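Local atomic coordinates of imelysin (Bacteroides ovatus ATCC 8483, PDB entry 3OYV), a protein that probably takes part in bacterial iron uptake as an imelysin-like metal-binding protein of the outer membrane, and is classed as a putative peptidase. Residues 19-22 with 23-27; 255-258 with 259-263. One frame throughout, in Å; residues are numbered along the deposited sequence. Where two conformers were deposited one is given.

Contact 1: residues 19-22 with 23-27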
loop_
_atom_site.group_PDB
_atom_site.type_symbol
_atom_site.label_atom_id
_atom_site.label_comp_id
_atom_site.label_asym_id
_atom_site.label_seq_id
_atom_site.Cartn_x
_atom_site.Cartn_y
_atom_site.Cartn_z
ATOM N N GLU A 19 3.210 23.656 -23.196
ATOM C CA GLU A 19 2.144 24.533 -22.749
ATOM C C GLU A 19 1.582 24.119 -21.393
ATOM O O GLU A 19 1.093 24.969 -20.661
ATOM C CB GLU A 19 1.039 24.569 -23.800
ATOM C CG GLU A 19 1.394 25.410 -25.017
ATOM C CD GLU A 19 2.381 24.717 -25.957
ATOM O OE1 GLU A 19 2.412 23.445 -26.007
ATOM O OE2 GLU A 19 3.119 25.464 -26.655
ATOM N N ASN A 20 1.632 22.829 -21.034
ATOM C CA ASN A 20 1.157 22.405 -19.705
ATOM C C ASN A 20 2.296 22.085 -18.745
ATOM O O ASN A 20 2.049 21.746 -17.586
ATOM C CB ASN A 20 0.151 21.252 -19.766
ATOM C CG ASN A 20 0.732 19.996 -20.361
ATOM O OD1 ASN A 20 1.920 19.725 -20.198
ATOM N ND2 ASN A 20 -0.118 19.181 -21.004
ATOM N N ALA A 21 3.549 22.302 -19.174
ATOM C CA ALA A 21 4.695 21.851 -18.392
ATOM C C ALA A 21 4.766 22.539 -17.035
ATOM O O ALA A 21 5.076 21.914 -16.036
ATOM C CB ALA A 21 5.982 22.111 -19.166
ATOM N N SER A 22 4.470 23.842 -16.958
ATOM C CA SER A 22 4.599 24.535 -15.690
ATOM C C SER A 22 3.591 24.014 -14.680
ATOM O O SER A 22 3.935 23.726 -13.535
ATOM C CB SER A 22 4.407 26.040 -15.872
ATOM O OG SER A 22 4.608 26.672 -14.643
ATOM N N SER A 23 2.349 23.846 -15.107
ATOM C CA SER A 23 1.320 23.271 -14.232
ATOM C C SER A 23 1.703 21.847 -13.814
ATOM O O SER A 23 1.523 21.453 -12.672
ATOM C CB SER A 23 -0.038 23.236 -14.939
ATOM O OG SER A 23 -0.536 24.546 -15.176
ATOM N N TRP A 24 2.228 21.075 -14.764
ATOM C CA TRP A 24 2.634 19.686 -14.498
ATOM C C TRP A 24 3.719 19.657 -13.416
ATOM O O TRP A 24 3.636 18.884 -12.449
ATOM C CB TRP A 24 3.145 19.041 -15.782
ATOM C CG TRP A 24 3.011 17.559 -15.867
ATOM C CD1 TRP A 24 3.628 16.617 -15.096
ATOM C CD2 TRP A 24 2.207 16.851 -16.800
ATOM N NE1 TRP A 24 3.254 15.365 -15.500
ATOM C CE2 TRP A 24 2.389 15.474 -16.556
ATOM C CE3 TRP A 24 1.347 17.245 -17.826
ATOM C CZ2 TRP A 24 1.739 14.498 -17.298
ATOM C CZ3 TRP A 24 0.730 16.285 -18.555
ATOM C CH2 TRP A 24 0.904 14.919 -18.274
ATOM N N HIS A 25 4.719 20.523 -13.541
ATOM C CA HIS A 25 5.790 20.629 -12.533
ATOM C C HIS A 25 5.229 20.978 -11.174
ATOM O O HIS A 25 5.549 20.338 -10.153
ATOM C CB HIS A 25 6.819 21.690 -12.932
ATOM C CG HIS A 25 7.541 21.386 -14.223
ATOM N ND1 HIS A 25 8.279 22.336 -14.910
ATOM C CD2 HIS A 25 7.581 20.269 -14.990
ATOM C CE1 HIS A 25 8.787 21.797 -16.005
ATOM N NE2 HIS A 25 8.392 20.541 -16.071
ATOM N N ASN A 26 4.448 22.055 -11.131
ATOM C CA ASN A 26 3.909 22.516 -9.871
ATOM C C ASN A 26 2.994 21.495 -9.189
ATOM O O ASN A 26 3.037 21.343 -7.955
ATOM C CB ASN A 26 3.181 23.837 -10.087
ATOM C CG ASN A 26 4.158 25.001 -10.299
ATOM O OD1 ASN A 26 5.252 24.997 -9.741
ATOM N ND2 ASN A 26 3.742 26.014 -11.078
ATOM N N TYR A 27 2.149 20.838 -9.972
ATOM C CA TYR A 27 1.210 19.890 -9.367
ATOM C C TYR A 27 1.921 18.613 -8.923
ATOM O O TYR A 27 1.619 18.072 -7.867
ATOM C CB TYR A 27 -0.006 19.600 -10.236
ATOM C CG TYR A 27 -1.125 19.056 -9.387
ATOM C CD1 TYR A 27 -1.662 19.819 -8.347
ATOM C CD2 TYR A 27 -1.620 17.783 -9.600
ATOM C CE1 TYR A 27 -2.668 19.337 -7.564
ATOM C CE2 TYR A 27 -2.649 17.288 -8.810
ATOM C CZ TYR A 27 -3.174 18.078 -7.791
ATOM O OH TYR A 27 -4.210 17.619 -6.992
HETATM O O HOH W 1 1.421 25.235 -17.658
HETATM O O HOH W 2 -1.309 24.539 -18.211
#
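Asn-20 and Trp-24 meet at the first turn of helix 21-47, a worked example of how a helix start finds partners for its polar groups. Trp-24 N donates to Asn-20 O at 2.9 Å, and the same spacing of four residues recurs in His-25 N to Ala-21 O (2.9 Å) and Asn-26 N to Ser-22 O (3.0 Å). Glu-19 O, the carbonyl four residues before Ser-23, is too far for a direct bond, and a water spans the distance: it accepts a hydrogen bond from Ser-23 N at 3.0 Å and donates one to Glu-19 O.

The side chains of Asn-20 and Trp-24 run alongside each other, the amide and indole planes 46° apart, with Asn-20 OD1 3.5 Å from Trp-24 CE3. That amide is committed to the preceding loop, OD1 accepting from Thr-17 N and ND2 donating to Asp-15 O. His-25 turns one ring face over Ala-21 O, which lies 3.1 Å above its plane, off-centre. Its CG stands anti to the carbonyl carbon (chi1 -62°), which lays the ring back over the preceding turn while NE2 bonds to Tyr-16 OH. Replacing His-25 with an alanine would probably leave the Tyr-16 hydroxyl without this partner and uncover the Ala-21 carbonyl.

In one of the two conformers of each serine, Ser-22 OG bonds to Ser-322 O and Ser-23 OG to Ser-318 O. Both polar atoms of the Asn-26 amide are engaged, ND2 donating to Trp-321 O in helix 319-323 and OD1 accepting from Trp-326 NE1 beyond it, whereas Trp-24 NE1 bonds to Leu-350 O of helix 343-351 and its indole touches Leu-316 of helix 309-316.

Contact 2: residues 255-258 with 259-263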
loop_
_atom_site.group_PDB
_atom_site.type_symbol
_atom_site.label_atom_id
_atom_site.label_comp_id
_atom_site.label_asym_id
_atom_site.label_seq_id
_atom_site.Cartn_x
_atom_site.Cartn_y
_atom_site.Cartn_z
ATOM N N ALA A 255 13.403 13.425 -6.416
ATOM C CA ALA A 255 13.367 13.036 -7.804
ATOM C C ALA A 255 12.355 13.873 -8.597
ATOM O O ALA A 255 12.595 14.230 -9.776
ATOM C CB ALA A 255 13.087 11.546 -7.975
ATOM N N VAL A 256 11.207 14.159 -7.979
ATOM C CA VAL A 256 10.205 14.998 -8.605
ATOM C C VAL A 256 10.697 16.441 -8.766
ATOM O O VAL A 256 10.465 17.042 -9.796
ATOM C CB VAL A 256 8.877 14.893 -7.814
ATOM C CG1 VAL A 256 7.908 16.036 -8.191
ATOM C CG2 VAL A 256 8.212 13.519 -8.038
ATOM N N ILE A 257 11.384 16.974 -7.757
ATOM C CA ILE A 257 11.934 18.348 -7.860
ATOM C C ILE A 257 12.958 18.403 -9.032
ATOM O O ILE A 257 12.939 19.341 -9.835
ATOM C CB ILE A 257 12.558 18.830 -6.502
ATOM C CG1 ILE A 257 11.497 18.969 -5.395
ATOM C CG2 ILE A 257 13.329 20.158 -6.703
ATOM C CD1 ILE A 257 10.433 19.987 -5.668
ATOM N N VAL A 258 13.816 17.391 -9.170
ATOM C CA VAL A 258 14.821 17.415 -10.247
ATOM C C VAL A 258 14.140 17.352 -11.611
ATOM O O VAL A 258 14.530 18.078 -12.531
ATOM C CB VAL A 258 15.886 16.307 -10.078
ATOM C CG1 VAL A 258 16.852 16.252 -11.282
ATOM C CG2 VAL A 258 16.649 16.537 -8.782
ATOM N N LEU A 259 13.080 16.538 -11.718
ATOM C CA LEU A 259 12.298 16.443 -12.942
ATOM C C LEU A 259 11.688 17.801 -13.300
ATOM O O LEU A 259 11.727 18.201 -14.487
ATOM C CB LEU A 259 11.230 15.352 -12.798
ATOM C CG LEU A 259 10.174 15.193 -13.897
ATOM C CD1 LEU A 259 10.675 14.920 -15.270
ATOM C CD2 LEU A 259 9.219 14.067 -13.492
ATOM N N ALA A 260 11.140 18.497 -12.300
ATOM C CA ALA A 260 10.554 19.813 -12.512
ATOM C C ALA A 260 11.631 20.825 -12.945
ATOM O O ALA A 260 11.393 21.659 -13.841
ATOM C CB ALA A 260 9.835 20.296 -11.252
ATOM N N ASP A 261 12.813 20.726 -12.361
ATOM C CA ASP A 261 13.875 21.704 -12.609
ATOM C C ASP A 261 14.610 21.463 -13.927
ATOM O O ASP A 261 15.139 22.410 -14.513
ATOM C CB ASP A 261 14.905 21.679 -11.461
ATOM C CG ASP A 261 14.370 22.231 -10.150
ATOM O OD1 ASP A 261 13.322 22.938 -10.136
ATOM O OD2 ASP A 261 15.025 21.980 -9.120
ATOM N N ASN A 262 14.675 20.217 -14.373
ATOM C CA ASN A 262 15.418 19.835 -15.558
ATOM C C ASN A 262 14.668 18.692 -16.264
ATOM O O ASN A 262 15.061 17.526 -16.248
ATOM C CB ASN A 262 16.866 19.451 -15.187
ATOM C CG ASN A 262 17.754 19.285 -16.399
ATOM O OD1 ASN A 262 17.272 19.366 -17.530
ATOM N ND2 ASN A 262 19.053 19.059 -16.172
ATOM N N PRO A 263 13.532 19.036 -16.866
ATOM C CA PRO A 263 12.707 17.985 -17.428
ATOM C C PRO A 263 13.330 17.315 -18.645
ATOM O O PRO A 263 13.919 17.994 -19.491
ATOM C CB PRO A 263 11.401 18.695 -17.762
ATOM C CG PRO A 263 11.691 20.120 -17.733
ATOM C CD PRO A 263 12.886 20.354 -16.931
#
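Ile-257 and Asp-261 lie side by side on the last turns of helix 223-261, a case of how an alpha-helix ends. Four successive backbone bonds carry the helical pattern to its finish, the last from Asn-262 N to Val-258 O at 2.8 Å, although Asn-262 has itself already left helical backbone angles.

The side chains divide by rotamer. Leu-259 has CG anti to the backbone N (chi1 172°), sending its branched end outward from the helix, onto Ala-267, Phe-268 and Ala-271 of helix 265-283; its CB still rests 3.5 Å from Ala-255 O. Ala-260 sets its methyl carbon CB 3.5 Å from Ile-257 O and also touches His-25 of helix 21-47.

On the more open side, Asp-261 takes the other course: with CG anti to the carbonyl carbon (chi1 -70°), its carboxylate leans back along the helix. Asp-261 CG comes to 3.2 Å from Ile-257 O, the same carbonyl that accepts the Asp-261 backbone N-H. The CG2 branch of Ile-257 does the touching, 3.5 Å from Asp-261 OD2.

Overall arrangement
From the N terminus the chain runs through a loop into contact 1, where helix 21-47 begins, and much later reaches contact 2, where helix 223-261 ends. Both are local: neither closes a long loop, and they follow in series without nesting or crossing. Their centres are nevertheless only about 11 Å apart, for the start of one long helix packs against the end of the other. His-25 joins them, its ND1 3.4 Å from Ala-260 O and its NE2 3.7 Å from Pro-263 CG. Residues 19-27 thereby tie the N-terminal loop and C-terminal helices to residues 255-263, which pack in turn on helix 265-283, so His-25 is one residue where the two imelysin sequence ranges meet.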